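Local coordinates for protein argonaute 5 (Arabidopsis thaliana, PDB 4G0O) that probably sorts small RNAs for gene regulation, its MID domain recognising the 5' nucleotide of the guide through a specificity loop, at residues S13-S18 / P50-S56; L27-F31 / V113-N117; Q34-C39 / M121-A125; I62-L66 / K92-C97; Q77-L83 / V104-P110. All blocks are in the same frame, centred on the assembly; numbering follows the deposited sequence.

Interaction 1. Residues S13-S18 / P50-S56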
# COMPACT_ATOMS: atom_id res chain seq x y z
N SER A 13 -11.59 2.46 -2.45
CA SER A 13 -11.42 2.15 -1.03
C SER A 13 -9.99 1.71 -0.73
O SER A 13 -9.56 0.63 -1.14
CB SER A 13 -12.42 1.06 -0.63
OG SER A 13 -12.50 0.94 0.78
N TRP A 14 -9.24 2.54 -0.03
CA TRP A 14 -7.84 2.25 0.27
C TRP A 14 -7.45 2.97 1.56
O TRP A 14 -8.11 3.92 1.96
CB TRP A 14 -6.92 2.68 -0.89
CG TRP A 14 -6.82 4.17 -1.01
CD1 TRP A 14 -7.63 4.99 -1.75
CD2 TRP A 14 -5.89 5.04 -0.34
NE1 TRP A 14 -7.25 6.30 -1.58
CE2 TRP A 14 -6.19 6.36 -0.72
CE3 TRP A 14 -4.83 4.82 0.54
CZ2 TRP A 14 -5.48 7.44 -0.25
CZ3 TRP A 14 -4.13 5.90 1.01
CH2 TRP A 14 -4.45 7.19 0.61
N THR A 15 -6.40 2.50 2.22
CA THR A 15 -5.83 3.23 3.34
C THR A 15 -4.43 2.71 3.62
O THR A 15 -3.94 1.82 2.92
CB THR A 15 -6.70 3.17 4.62
OG1 THR A 15 -6.18 4.08 5.59
CG2 THR A 15 -6.73 1.76 5.19
N CYS A 16 -3.79 3.28 4.63
CA CYS A 16 -2.39 2.99 4.89
C CYS A 16 -2.18 2.62 6.35
O CYS A 16 -2.76 3.26 7.24
CB CYS A 16 -1.56 4.22 4.57
SG CYS A 16 0.18 4.07 4.97
N VAL A 17 -1.36 1.60 6.58
CA VAL A 17 -0.95 1.24 7.93
C VAL A 17 0.54 1.23 8.02
O VAL A 17 1.23 0.75 7.11
CB VAL A 17 -1.42 -0.17 8.30
CG1 VAL A 17 -1.32 -0.39 9.81
CG2 VAL A 17 -2.81 -0.36 7.87
N SER A 18 1.05 1.74 9.13
CA SER A 18 2.48 1.74 9.37
C SER A 18 2.84 1.00 10.65
O SER A 18 2.35 1.33 11.73
CB SER A 18 3.01 3.17 9.43
OG SER A 18 4.33 3.16 9.91
N PRO A 50 -8.53 8.42 1.84
CA PRO A 50 -8.54 7.01 2.22
C PRO A 50 -9.91 6.67 2.82
O PRO A 50 -10.59 7.58 3.28
CB PRO A 50 -7.43 6.93 3.27
CG PRO A 50 -7.47 8.24 3.93
CD PRO A 50 -7.82 9.24 2.83
N ALA A 51 -10.30 5.41 2.81
CA ALA A 51 -11.63 5.03 3.28
C ALA A 51 -11.75 5.11 4.81
O ALA A 51 -12.85 5.26 5.35
CB ALA A 51 -11.97 3.65 2.78
N ILE A 52 -10.63 4.99 5.50
CA ILE A 52 -10.56 5.27 6.94
C ILE A 52 -9.22 5.97 7.16
O ILE A 52 -8.32 5.85 6.32
CB ILE A 52 -10.64 3.98 7.80
CG1 ILE A 52 -9.53 3.00 7.41
CG2 ILE A 52 -12.02 3.33 7.71
CD1 ILE A 52 -9.34 1.85 8.39
N PRO A 53 -9.08 6.72 8.27
CA PRO A 53 -7.84 7.46 8.52
C PRO A 53 -6.62 6.54 8.58
O PRO A 53 -6.76 5.38 8.94
CB PRO A 53 -8.08 8.06 9.92
CG PRO A 53 -9.56 8.16 10.03
CD PRO A 53 -10.09 6.96 9.33
N PHE A 54 -5.43 7.05 8.25
CA PHE A 54 -4.22 6.24 8.34
C PHE A 54 -4.01 5.81 9.78
O PHE A 54 -4.40 6.51 10.72
CB PHE A 54 -2.99 7.01 7.85
CG PHE A 54 -2.93 7.19 6.37
CD1 PHE A 54 -1.78 7.69 5.76
CD2 PHE A 54 -4.02 6.85 5.56
CE1 PHE A 54 -1.71 7.85 4.38
CE2 PHE A 54 -3.95 7.02 4.18
CZ PHE A 54 -2.80 7.52 3.59
N ILE A 55 -3.38 4.66 9.95
CA ILE A 55 -3.11 4.12 11.27
C ILE A 55 -1.60 3.90 11.44
O ILE A 55 -0.92 3.43 10.53
CB ILE A 55 -3.87 2.80 11.50
CG1 ILE A 55 -4.17 2.10 10.18
CG2 ILE A 55 -5.19 3.05 12.20
CD1 ILE A 55 -5.50 2.52 9.48
N SER A 56 -1.09 4.27 12.60
CA SER A 56 0.29 3.98 12.95
C SER A 56 0.29 3.28 14.29
O SER A 56 -0.31 3.77 15.25
CB SER A 56 1.11 5.26 13.02
OG SER A 56 2.46 4.96 13.33
O HOH W 1 5.13 5.69 11.24

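Interaction 2. Residues L27-F31 / V113-N117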
# COMPACT_ATOMS: atom_id res chain seq x y z
N LEU A 27 5.73 10.99 6.91
CA LEU A 27 6.13 10.18 5.78
C LEU A 27 5.02 9.31 5.17
O LEU A 27 4.88 9.27 3.93
CB LEU A 27 7.35 9.35 6.14
CG LEU A 27 7.94 8.50 5.01
CD1 LEU A 27 8.49 9.37 3.86
CD2 LEU A 27 9.02 7.61 5.57
N PRO A 28 4.23 8.60 6.02
CA PRO A 28 3.13 7.81 5.44
C PRO A 28 2.20 8.63 4.54
O PRO A 28 1.91 8.19 3.42
CB PRO A 28 2.37 7.31 6.68
CG PRO A 28 3.45 7.14 7.70
CD PRO A 28 4.42 8.28 7.45
N GLN A 29 1.76 9.79 5.02
CA GLN A 29 0.95 10.71 4.21
C GLN A 29 1.66 11.17 2.96
O GLN A 29 1.10 11.14 1.87
CB GLN A 29 0.60 11.97 5.01
CG GLN A 29 -0.73 11.91 5.70
CD GLN A 29 -1.87 11.81 4.72
OE1 GLN A 29 -1.70 12.12 3.53
NE2 GLN A 29 -3.03 11.36 5.19
N GLU A 30 2.90 11.62 3.12
CA GLU A 30 3.66 12.15 2.00
C GLU A 30 3.93 11.06 0.97
O GLU A 30 3.71 11.26 -0.23
CB GLU A 30 4.96 12.79 2.51
CG GLU A 30 6.07 12.88 1.47
CD GLU A 30 5.90 14.04 0.49
OE1 GLU A 30 4.87 14.75 0.53
OE2 GLU A 30 6.82 14.24 -0.33
N PHE A 31 4.39 9.90 1.45
CA PHE A 31 4.68 8.75 0.58
C PHE A 31 3.45 8.26 -0.19
O PHE A 31 3.53 7.97 -1.37
CB PHE A 31 5.27 7.59 1.37
CG PHE A 31 5.33 6.31 0.59
CD1 PHE A 31 4.39 5.31 0.80
CD2 PHE A 31 6.30 6.12 -0.38
CE1 PHE A 31 4.43 4.14 0.07
CE2 PHE A 31 6.34 4.95 -1.11
CZ PHE A 31 5.41 3.95 -0.89
N VAL A 113 10.70 3.51 1.65
CA VAL A 113 9.66 4.55 1.70
C VAL A 113 10.31 5.89 2.03
O VAL A 113 9.96 6.93 1.46
CB VAL A 113 8.57 4.21 2.74
CG1 VAL A 113 7.81 5.46 3.17
CG2 VAL A 113 7.62 3.16 2.19
N ASN A 114 11.28 5.84 2.94
CA ASN A 114 12.02 7.02 3.34
C ASN A 114 12.78 7.70 2.18
O ASN A 114 12.97 8.91 2.19
CB ASN A 114 13.00 6.67 4.46
CG ASN A 114 13.45 7.89 5.23
OD1 ASN A 114 12.64 8.75 5.58
ND2 ASN A 114 14.76 8.00 5.47
N LYS A 115 13.21 6.92 1.20
CA LYS A 115 13.96 7.48 0.07
C LYS A 115 13.07 8.26 -0.89
O LYS A 115 13.54 9.16 -1.60
CB LYS A 115 14.68 6.38 -0.71
CG LYS A 115 15.78 5.59 0.01
CD LYS A 115 16.00 4.28 -0.78
CE LYS A 115 17.15 3.41 -0.30
NZ LYS A 115 17.31 3.41 1.18
N LEU A 116 11.78 7.92 -0.93
CA LEU A 116 10.84 8.50 -1.89
C LEU A 116 11.44 8.52 -3.31
O LEU A 116 11.33 9.52 -4.04
CB LEU A 116 10.40 9.90 -1.46
CG LEU A 116 9.47 10.00 -0.25
CD1 LEU A 116 9.33 11.45 0.20
CD2 LEU A 116 8.09 9.41 -0.56
N ASN A 117 12.10 7.42 -3.67
CA ASN A 117 12.66 7.29 -5.01
C ASN A 117 11.53 7.12 -6.01
O ASN A 117 10.64 6.29 -5.83
CB ASN A 117 13.66 6.13 -5.09
CG ASN A 117 14.64 6.30 -6.25
OD1 ASN A 117 14.30 6.88 -7.28
ND2 ASN A 117 15.87 5.82 -6.07

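Interaction 3. Residues Q34-C39 / M121-A125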
# COMPACT_ATOMS: atom_id res chain seq x y z
N GLN A 34 2.46 10.88 -3.00
CA GLN A 34 3.25 10.75 -4.22
C GLN A 34 3.00 9.44 -4.96
O GLN A 34 2.91 9.43 -6.19
CB GLN A 34 4.75 10.93 -3.93
CG GLN A 34 5.17 12.37 -3.67
CD GLN A 34 6.64 12.51 -3.26
OE1 GLN A 34 7.52 11.77 -3.73
NE2 GLN A 34 6.91 13.47 -2.39
N LEU A 35 2.87 8.34 -4.22
CA LEU A 35 2.67 7.01 -4.82
C LEU A 35 1.40 7.02 -5.66
O LEU A 35 1.41 6.60 -6.82
CB LEU A 35 2.58 5.94 -3.74
CG LEU A 35 3.23 4.57 -4.01
CD1 LEU A 35 2.61 3.55 -3.12
CD2 LEU A 35 3.17 4.13 -5.48
N ILE A 36 0.32 7.53 -5.08
CA ILE A 36 -0.95 7.65 -5.79
C ILE A 36 -0.85 8.55 -7.03
O ILE A 36 -1.44 8.23 -8.07
CB ILE A 36 -2.06 8.11 -4.84
CG1 ILE A 36 -2.57 6.90 -4.06
CG2 ILE A 36 -3.22 8.76 -5.60
CD1 ILE A 36 -3.33 7.28 -2.82
N GLY A 37 -0.09 9.64 -6.92
CA GLY A 37 0.17 10.51 -8.06
C GLY A 37 0.89 9.76 -9.16
O GLY A 37 0.63 9.98 -10.34
N MET A 38 1.80 8.87 -8.77
CA MET A 38 2.51 8.01 -9.70
C MET A 38 1.59 6.92 -10.29
O MET A 38 1.62 6.66 -11.50
CB MET A 38 3.74 7.40 -9.01
CG MET A 38 4.56 6.44 -9.87
SD MET A 38 5.18 7.14 -11.43
CE MET A 38 6.48 8.25 -10.85
N CYS A 39 0.76 6.29 -9.46
CA CYS A 39 -0.25 5.36 -9.97
C CYS A 39 -1.12 6.08 -11.00
O CYS A 39 -1.39 5.56 -12.08
CB CYS A 39 -1.14 4.82 -8.84
SG CYS A 39 -0.36 3.58 -7.73
N MET A 121 8.66 3.99 -6.68
CA MET A 121 7.22 4.21 -6.73
C MET A 121 6.62 3.87 -8.10
O MET A 121 5.44 3.49 -8.20
CB MET A 121 6.89 5.63 -6.31
CG MET A 121 7.31 5.91 -4.85
SD MET A 121 7.22 7.66 -4.46
CE MET A 121 5.84 7.68 -3.37
N GLU A 122 7.41 4.00 -9.16
CA GLU A 122 6.99 3.51 -10.46
C GLU A 122 6.75 2.00 -10.38
O GLU A 122 5.68 1.51 -10.73
CB GLU A 122 8.02 3.85 -11.55
CG GLU A 122 7.61 3.39 -12.94
CD GLU A 122 8.39 4.07 -14.06
OE1 GLU A 122 9.04 5.12 -13.81
OE2 GLU A 122 8.35 3.54 -15.19
N ASN A 123 7.75 1.27 -9.88
CA ASN A 123 7.65 -0.17 -9.65
C ASN A 123 6.46 -0.60 -8.78
O ASN A 123 5.71 -1.50 -9.13
CB ASN A 123 8.94 -0.70 -9.01
CG ASN A 123 10.08 -0.75 -9.99
OD1 ASN A 123 10.13 -1.62 -10.86
ND2 ASN A 123 11.02 0.19 -9.85
N VAL A 124 6.32 0.04 -7.62
CA VAL A 124 5.19 -0.22 -6.73
C VAL A 124 3.86 0.07 -7.41
O VAL A 124 2.92 -0.72 -7.31
CB VAL A 124 5.32 0.61 -5.44
CG1 VAL A 124 4.05 0.52 -4.58
CG2 VAL A 124 6.55 0.15 -4.66
N ALA A 125 3.77 1.20 -8.11
CA ALA A 125 2.53 1.56 -8.81
C ALA A 125 2.06 0.46 -9.78
O ALA A 125 0.88 0.14 -9.83
CB ALA A 125 2.70 2.89 -9.55

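Interaction 4. Residues I62-L66 / K92-C97. With SO4 (sulfate ion), chain C.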
# COMPACT_ATOMS: atom_id res chain seq x y z
N ILE A 62 0.23 -6.13 15.14
CA ILE A 62 -0.05 -6.49 13.73
C ILE A 62 -1.40 -7.21 13.59
O ILE A 62 -2.26 -6.79 12.81
CB ILE A 62 1.09 -7.35 13.12
CG1 ILE A 62 2.29 -6.47 12.75
CG2 ILE A 62 0.63 -8.10 11.87
CD1 ILE A 62 3.58 -7.24 12.57
N GLU A 63 -1.59 -8.28 14.35
CA GLU A 63 -2.83 -9.04 14.28
C GLU A 63 -4.03 -8.13 14.57
O GLU A 63 -4.98 -8.11 13.80
CB GLU A 63 -2.78 -10.25 15.24
CG GLU A 63 -1.67 -11.28 14.94
CD GLU A 63 -0.31 -10.94 15.56
OE1 GLU A 63 0.50 -11.86 15.76
OE2 GLU A 63 -0.03 -9.75 15.84
N GLU A 64 -3.94 -7.36 15.66
CA GLU A 64 -4.99 -6.41 16.09
C GLU A 64 -5.33 -5.34 15.04
O GLU A 64 -6.51 -5.12 14.75
CB GLU A 64 -4.57 -5.71 17.40
CG GLU A 64 -5.62 -4.74 17.97
CD GLU A 64 -5.15 -3.28 18.12
OE1 GLU A 64 -4.62 -2.71 17.13
OE2 GLU A 64 -5.32 -2.70 19.23
N ALA A 65 -4.31 -4.66 14.52
CA ALA A 65 -4.49 -3.56 13.57
C ALA A 65 -5.13 -4.04 12.28
O ALA A 65 -6.07 -3.44 11.78
CB ALA A 65 -3.16 -2.89 13.26
N LEU A 66 -4.61 -5.13 11.74
CA LEU A 66 -5.09 -5.65 10.47
C LEU A 66 -6.57 -6.02 10.60
O LEU A 66 -7.39 -5.66 9.76
CB LEU A 66 -4.25 -6.86 10.05
CG LEU A 66 -3.15 -6.71 8.99
CD1 LEU A 66 -2.86 -5.25 8.54
CD2 LEU A 66 -1.88 -7.41 9.45
N LYS A 92 3.99 -13.16 8.02
CA LYS A 92 2.84 -12.99 8.89
C LYS A 92 1.82 -12.01 8.28
O LYS A 92 0.62 -12.31 8.20
CB LYS A 92 3.28 -12.49 10.27
CG LYS A 92 2.14 -12.47 11.27
CD LYS A 92 2.39 -11.50 12.44
CE LYS A 92 3.22 -12.12 13.56
NZ LYS A 92 3.55 -11.11 14.62
N ILE A 93 2.30 -10.84 7.84
CA ILE A 93 1.40 -9.81 7.31
C ILE A 93 0.67 -10.25 6.05
O ILE A 93 -0.52 -9.99 5.89
CB ILE A 93 2.13 -8.48 7.06
CG1 ILE A 93 2.72 -7.95 8.37
CG2 ILE A 93 1.18 -7.43 6.43
CD1 ILE A 93 3.57 -6.72 8.20
N LYS A 94 1.38 -10.92 5.14
CA LYS A 94 0.77 -11.33 3.88
C LYS A 94 -0.25 -12.42 4.14
O LYS A 94 -1.35 -12.40 3.58
CB LYS A 94 1.80 -11.86 2.91
CG LYS A 94 2.74 -10.79 2.39
CD LYS A 94 2.30 -10.26 1.04
CE LYS A 94 1.60 -8.90 1.14
NZ LYS A 94 1.00 -8.49 -0.17
N ARG A 95 0.14 -13.37 4.99
CA ARG A 95 -0.74 -14.45 5.40
C ARG A 95 -2.05 -13.88 5.96
O ARG A 95 -3.14 -14.28 5.56
CB ARG A 95 -0.04 -15.35 6.44
CG ARG A 95 -1.00 -16.29 7.18
CD ARG A 95 -0.33 -17.17 8.23
NE ARG A 95 0.24 -16.41 9.34
CZ ARG A 95 -0.46 -15.93 10.37
NH1 ARG A 95 0.15 -15.26 11.34
NH2 ARG A 95 -1.77 -16.12 10.42
N ILE A 96 -1.94 -12.91 6.86
CA ILE A 96 -3.13 -12.35 7.50
C ILE A 96 -4.00 -11.64 6.48
O ILE A 96 -5.22 -11.81 6.44
CB ILE A 96 -2.74 -11.38 8.62
CG1 ILE A 96 -2.16 -12.15 9.81
CG2 ILE A 96 -3.94 -10.53 9.05
CD1 ILE A 96 -1.46 -11.26 10.83
N CYS A 97 -3.36 -10.84 5.64
CA CYS A 97 -4.09 -10.09 4.63
C CYS A 97 -4.67 -10.99 3.55
O CYS A 97 -5.89 -10.98 3.29
CB CYS A 97 -3.20 -9.03 3.99
SG CYS A 97 -2.71 -7.72 5.13
S SO4 C . 4.69 -7.30 -2.79
O1 SO4 C . 5.99 -6.70 -2.52
O2 SO4 C . 3.93 -7.40 -1.52
O3 SO4 C . 3.97 -6.51 -3.81
O4 SO4 C . 4.88 -8.64 -3.37

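Interaction 5. Residues Q77-L83 / V104-P110. With SO4 (sulfate ion), chain C.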
# COMPACT_ATOMS: atom_id res chain seq x y z
N GLN A 77 -10.27 -1.92 -1.03
CA GLN A 77 -9.77 -2.47 -2.28
C GLN A 77 -8.25 -2.61 -2.22
O GLN A 77 -7.66 -3.31 -3.04
CB GLN A 77 -10.18 -1.57 -3.45
CG GLN A 77 -11.68 -1.64 -3.77
CD GLN A 77 -12.13 -0.58 -4.78
OE1 GLN A 77 -11.70 0.57 -4.75
NE2 GLN A 77 -13.04 -0.98 -5.66
N LEU A 78 -7.62 -1.94 -1.25
CA LEU A 78 -6.16 -1.92 -1.16
C LEU A 78 -5.68 -1.41 0.19
O LEU A 78 -6.18 -0.41 0.68
CB LEU A 78 -5.56 -1.03 -2.27
CG LEU A 78 -4.04 -0.90 -2.36
CD1 LEU A 78 -3.41 -2.22 -2.84
CD2 LEU A 78 -3.61 0.25 -3.27
N LEU A 79 -4.72 -2.10 0.80
CA LEU A 79 -4.09 -1.62 2.02
C LEU A 79 -2.64 -1.38 1.72
O LEU A 79 -1.93 -2.31 1.31
CB LEU A 79 -4.14 -2.67 3.13
CG LEU A 79 -4.36 -2.17 4.56
CD1 LEU A 79 -3.78 -3.15 5.60
CD2 LEU A 79 -3.83 -0.76 4.75
N ILE A 80 -2.18 -0.16 1.92
CA ILE A 80 -0.77 0.11 1.73
C ILE A 80 -0.12 -0.12 3.07
O ILE A 80 -0.42 0.58 4.04
CB ILE A 80 -0.49 1.55 1.27
CG1 ILE A 80 -1.08 1.81 -0.11
CG2 ILE A 80 1.01 1.82 1.26
CD1 ILE A 80 -1.31 3.28 -0.38
N VAL A 81 0.75 -1.12 3.14
CA VAL A 81 1.35 -1.45 4.43
C VAL A 81 2.79 -0.98 4.53
O VAL A 81 3.63 -1.36 3.71
CB VAL A 81 1.30 -2.95 4.70
CG1 VAL A 81 2.23 -3.30 5.88
CG2 VAL A 81 -0.12 -3.36 4.99
N ILE A 82 3.09 -0.17 5.54
CA ILE A 82 4.49 0.11 5.83
C ILE A 82 5.02 -0.88 6.88
O ILE A 82 4.59 -0.88 8.03
CB ILE A 82 4.73 1.58 6.26
CG1 ILE A 82 4.33 2.55 5.15
CG2 ILE A 82 6.20 1.82 6.59
CD1 ILE A 82 4.30 4.01 5.61
N LEU A 83 5.97 -1.70 6.45
CA LEU A 83 6.51 -2.81 7.25
C LEU A 83 7.29 -2.35 8.47
O LEU A 83 7.83 -1.25 8.50
CB LEU A 83 7.44 -3.68 6.39
CG LEU A 83 6.80 -4.38 5.19
CD1 LEU A 83 7.88 -4.88 4.22
CD2 LEU A 83 5.91 -5.52 5.70
N VAL A 104 -6.43 -7.11 -0.18
CA VAL A 104 -5.37 -6.88 -1.13
C VAL A 104 -4.41 -5.89 -0.51
O VAL A 104 -4.79 -4.76 -0.19
CB VAL A 104 -5.93 -6.34 -2.47
CG1 VAL A 104 -4.80 -5.80 -3.33
CG2 VAL A 104 -6.72 -7.43 -3.21
N SER A 105 -3.17 -6.31 -0.32
CA SER A 105 -2.19 -5.43 0.30
C SER A 105 -0.95 -5.19 -0.56
O SER A 105 -0.56 -6.03 -1.37
CB SER A 105 -1.78 -5.98 1.67
OG SER A 105 -1.12 -7.22 1.54
N GLN A 106 -0.33 -4.04 -0.37
CA GLN A 106 0.98 -3.76 -0.93
C GLN A 106 1.95 -3.40 0.21
O GLN A 106 1.76 -2.40 0.91
CB GLN A 106 0.92 -2.62 -1.94
CG GLN A 106 2.29 -2.23 -2.49
CD GLN A 106 2.95 -3.37 -3.25
OE1 GLN A 106 2.32 -4.02 -4.08
NE2 GLN A 106 4.21 -3.63 -2.94
N CYS A 107 2.96 -4.24 0.39
CA CYS A 107 3.91 -4.06 1.47
C CYS A 107 5.19 -3.32 1.01
O CYS A 107 5.76 -3.63 -0.05
CB CYS A 107 4.24 -5.40 2.12
SG CYS A 107 2.83 -6.24 2.90
N CYS A 108 5.61 -2.35 1.81
CA CYS A 108 6.71 -1.45 1.49
C CYS A 108 7.67 -1.28 2.64
O CYS A 108 7.26 -0.94 3.75
CB CYS A 108 6.14 -0.07 1.14
SG CYS A 108 5.13 -0.05 -0.36
N GLN A 109 8.95 -1.48 2.38
CA GLN A 109 9.97 -1.32 3.42
C GLN A 109 10.19 0.14 3.83
O GLN A 109 10.43 1.01 2.98
CB GLN A 109 11.29 -1.92 2.96
CG GLN A 109 11.29 -3.42 2.88
CD GLN A 109 12.52 -3.93 2.20
OE1 GLN A 109 12.87 -3.49 1.11
NE2 GLN A 109 13.22 -4.86 2.86
N PRO A 110 10.11 0.41 5.14
CA PRO A 110 10.24 1.77 5.68
C PRO A 110 11.52 2.51 5.25
O PRO A 110 11.48 3.72 5.05
CB PRO A 110 10.19 1.55 7.21
CG PRO A 110 10.46 0.09 7.42
CD PRO A 110 9.97 -0.61 6.19
S SO4 C . 4.69 -7.30 -2.79
O1 SO4 C . 5.99 -6.70 -2.52
O2 SO4 C . 3.93 -7.40 -1.52
O3 SO4 C . 3.97 -6.51 -3.81
O4 SO4 C . 4.88 -8.64 -3.37

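Interaction 1. Residues S13-S18 / P50-S56
Ile55 and Ser56 run parallel to Val17 and Ser18, joining a two-residue strand to the central parallel sheet of the Rossmann-like MID domain; strand 78-82 occupies the other side of the same strand. Ile55 spends both backbone groups on this pairing, its N on Cys16 O (3.1 Å) and its O on Ser18 N (2.9 Å). Earlier in the chain, Ala51 N bonds to Trp14 O, and between these points the chain bows outward at Ile52 and Pro53. Thr15 bridges that bow: OG1 donates to Ile52 O at 2.9 Å, coming from above the carbonyl plane rather than within it. Phe54 packs beside it. Its CB lies near Cys16 O, and with CG anti to the carbonyl carbon (chi1 -73°) the ring swings back under the strand. There Cys16 CB sits over the ring centre, 3.4 Å from the centroid, with SG farther out over the same face. CD2 passes Thr15 OG1, and the far rim meets the indole rim, CZ being 3.3 Å from Trp14 CZ3, with the planes at 68° and neither ring covering the other. Pro50 CB lies over a face of the Trp14 six-membered ring in a CH-pi contact; the indole NE1 is hydrogen-bonded to Lys47 O. Cys32 and Gln29 of helix 27-42 also touch Phe54. Past the paired residues, a water lies 3.0 Å from Ser18 OG and bonds weakly to Ser56 OG.

Interaction 2. Residues L27-F31 / V113-N117
The first turn of helix 27-42 faces the last turn of helix 110-115, with the CA atoms of Phe31 and Val113 6.6 Å apart, and the second helix stops at Leu116, whose positive phi (46°) turns the chain toward the next helix. Val113 is the wedge of the contact. Its CG1 enters between Leu27 and Phe31, coming within 3.4 Å of Leu27 CD2, tighter than usual for two methyls, and 3.7 Å of Phe31 CG. The other branch, CG2, stands over the centre of the Phe31 ring as a CH-pi contact, 3.8 Å from the centroid and almost on the ring normal. Phe31 offers that face because its CG is anti to the backbone N (chi1 169°), which carries the ring out across the valine. Leu116 comes from another direction: CD2 lies in the ring plane at its edge, 3.7 Å from Phe31 CD2, while CD1 rests on Glu30 CG at 3.8 Å. Leu27 CD2 also covers Asn114 CA. Behind the pair, Cys108 of strand 105-108 touches both Phe31 and Val113, and Tyr120 and Met121 of helix 118-131 reach Phe31, so this corner joins the sheet to three helices. No hydrogen bond spans the two segments; Glu30 meets Leu116 through carbon and carboxylate oxygen alike without pairing its charge there, which implies that cohesion rests on the fit and burial of methyls and one ring.

Interaction 3. Residues Q34-C39 / M121-A125
Met121 lies across the start of Leu35. Its CG is anti to the carbonyl carbon and the chain bends only at its last torsion (chi3 110°), which lays CE against the backbone of the facing helix, 3.2 Å from Leu35 N and 3.5 Å from Gln34 CB. Carbon also packs against its carbonyl oxygen, Met38 CG at 3.5 Å and Leu35 CD2 beside it, although that oxygen already accepts the helical bond from Ala125 N. Next, Glu122 offers mainly its backbone, over which Met38 SD passes. These helices, 27-42 and 118-131, cover one face of the parallel sheet in the Rossmann-like fold, their local axes 8.8 Å apart and crossing at -65°. Val124 then sets CG1 into the fork of Leu35, 3.7 Å from CD1 and 3.8 Å from CD2, its side chain at about a right angle to the leucine. An alanine in place of Leu35 would remove both branches of that fork and would probably leave Val124 CG1 without its leucine partner on the facing helix and a gap between the helices. Ala125 closes the walk: its small CB allows the backbones to come near, and Cys39 SG rests on it at 3.6 Å, with Met38 CG, from the residue before, also touching it.

Interaction 4. Residues I62-L66 / K92-C97
Ile96 fits between Ile62 and Leu66, and around it the contact is at its most tightly packed. Its CG2 lies 3.8 Å from Leu66 CD2, and its CD1 meets Ile62 CG2 at 3.9 Å. Ile62 CG2, anti to the backbone N, is the branch that faces the other helix, and Ile93 CG1 also reaches it. At the deeper end Cys97 SG rests 4.0 Å from Leu66 CG. Helices 62-72 and 90-101 run side by side, with local axes 10.7 Å apart and 34° between their directions, on the sheet face opposite helix 27-42; helix 90-101 is the crossover of the beta-alpha-beta unit that links strands 78-82 and 105-108. The outer side is looser. Lys92 runs its CD past Ile62 CG2, then bends at chi3 (-84°) to bring NZ to Glu63 OE1 in a salt bridge whose hydrogen bond is weak at 3.3 Å. A methionine in place of Lys92 would still offer carbon to Ile62 but would probably leave the Glu63 carboxylate without its charged mate, since Arg95 NH1 stays 5.6 Å from Glu63 OE1, and Arg95 pairs through NH2 with Glu100. From the far side of helix 90-101, Lys94 points away from this interface: its NZ bonds to Ser105 OG and weakly to O2 of a sulfate, at 3.4 Å, which Lys131 also binds, consistent with the 5'-phosphate pocket of Argonaute MID domains.

Interaction 5. Residues Q77-L83 / V104-P110
The two strands of a beta-alpha-beta unit lie side by side here, Leu79 to Ile82 in parallel register with Ser105 to Cys108 and their short axes 4.7 Å apart. Five backbone hydrogen bonds join them, from Leu79 N to Val104 O (2.8 Å) at one end to Leu83 N to Cys108 O (3.1 Å) at the other. Leu79 and Val81 use both N and O, bonding to the residues before and after their partners. Leu79, Val81, Ser105 and Cys107 turn to the face covered by helix 90-101, where Cys107 SG lies 4.1 Å from Val81 CB and Ser105 OG is bonded by Lys94 NZ. Ile80, Ile82, Gln106 and Cys108 turn to the opposite face. Strand 78-82 lies inside the Rossmann-like sheet, between strands 7-18 and 105-108, while Gln106 reaches the likely 5'-phosphate pocket. Its chain leaves with CG anti to the backbone N and bends at chi2 (62°), carrying the amide away from the neighbouring strand to a bound sulfate; NE2 bonds weakly to sulfate O3 at 3.0 Å and, also weakly, to Cys107 O. Gln106 OE1 is just as close to O3, so the contact says little about how the amide is turned. Lys131 NZ is also hydrogen-bonded to the anion. Beyond the strands, Leu83 spreads its branches, CD2 on Cys107 CB (4.0 Å) and CD1 on Gln109 CG (3.9 Å). Gln109 takes the N-cap position of helix 110-115, and the ring of Pro110 packs against Leu83 O, its CG at 3.1 Å.

How the interactions relate
From the N terminus, strand 7-18 opens interaction 1, and helix 27-42 opens interactions 2 and 3 before interaction 1 closes at strand 55-56, so both cross it. Interaction 4 then opens on helix 62-72 and interaction 5 on strand 78-82; they cross as well, closing on helix 90-101 and strand 105-108. Both lie wholly within the long loops of interactions 2 and 3, which close last, on helices 110-115 and 118-131, and cross each other. Interactions 1 and 5 share the sheet through neighbouring strands 7-18 and 78-82. Interactions 2 and 3 pack helices over one face, interaction 4 over the other, and the sulfate touches both interactions 4 and 5.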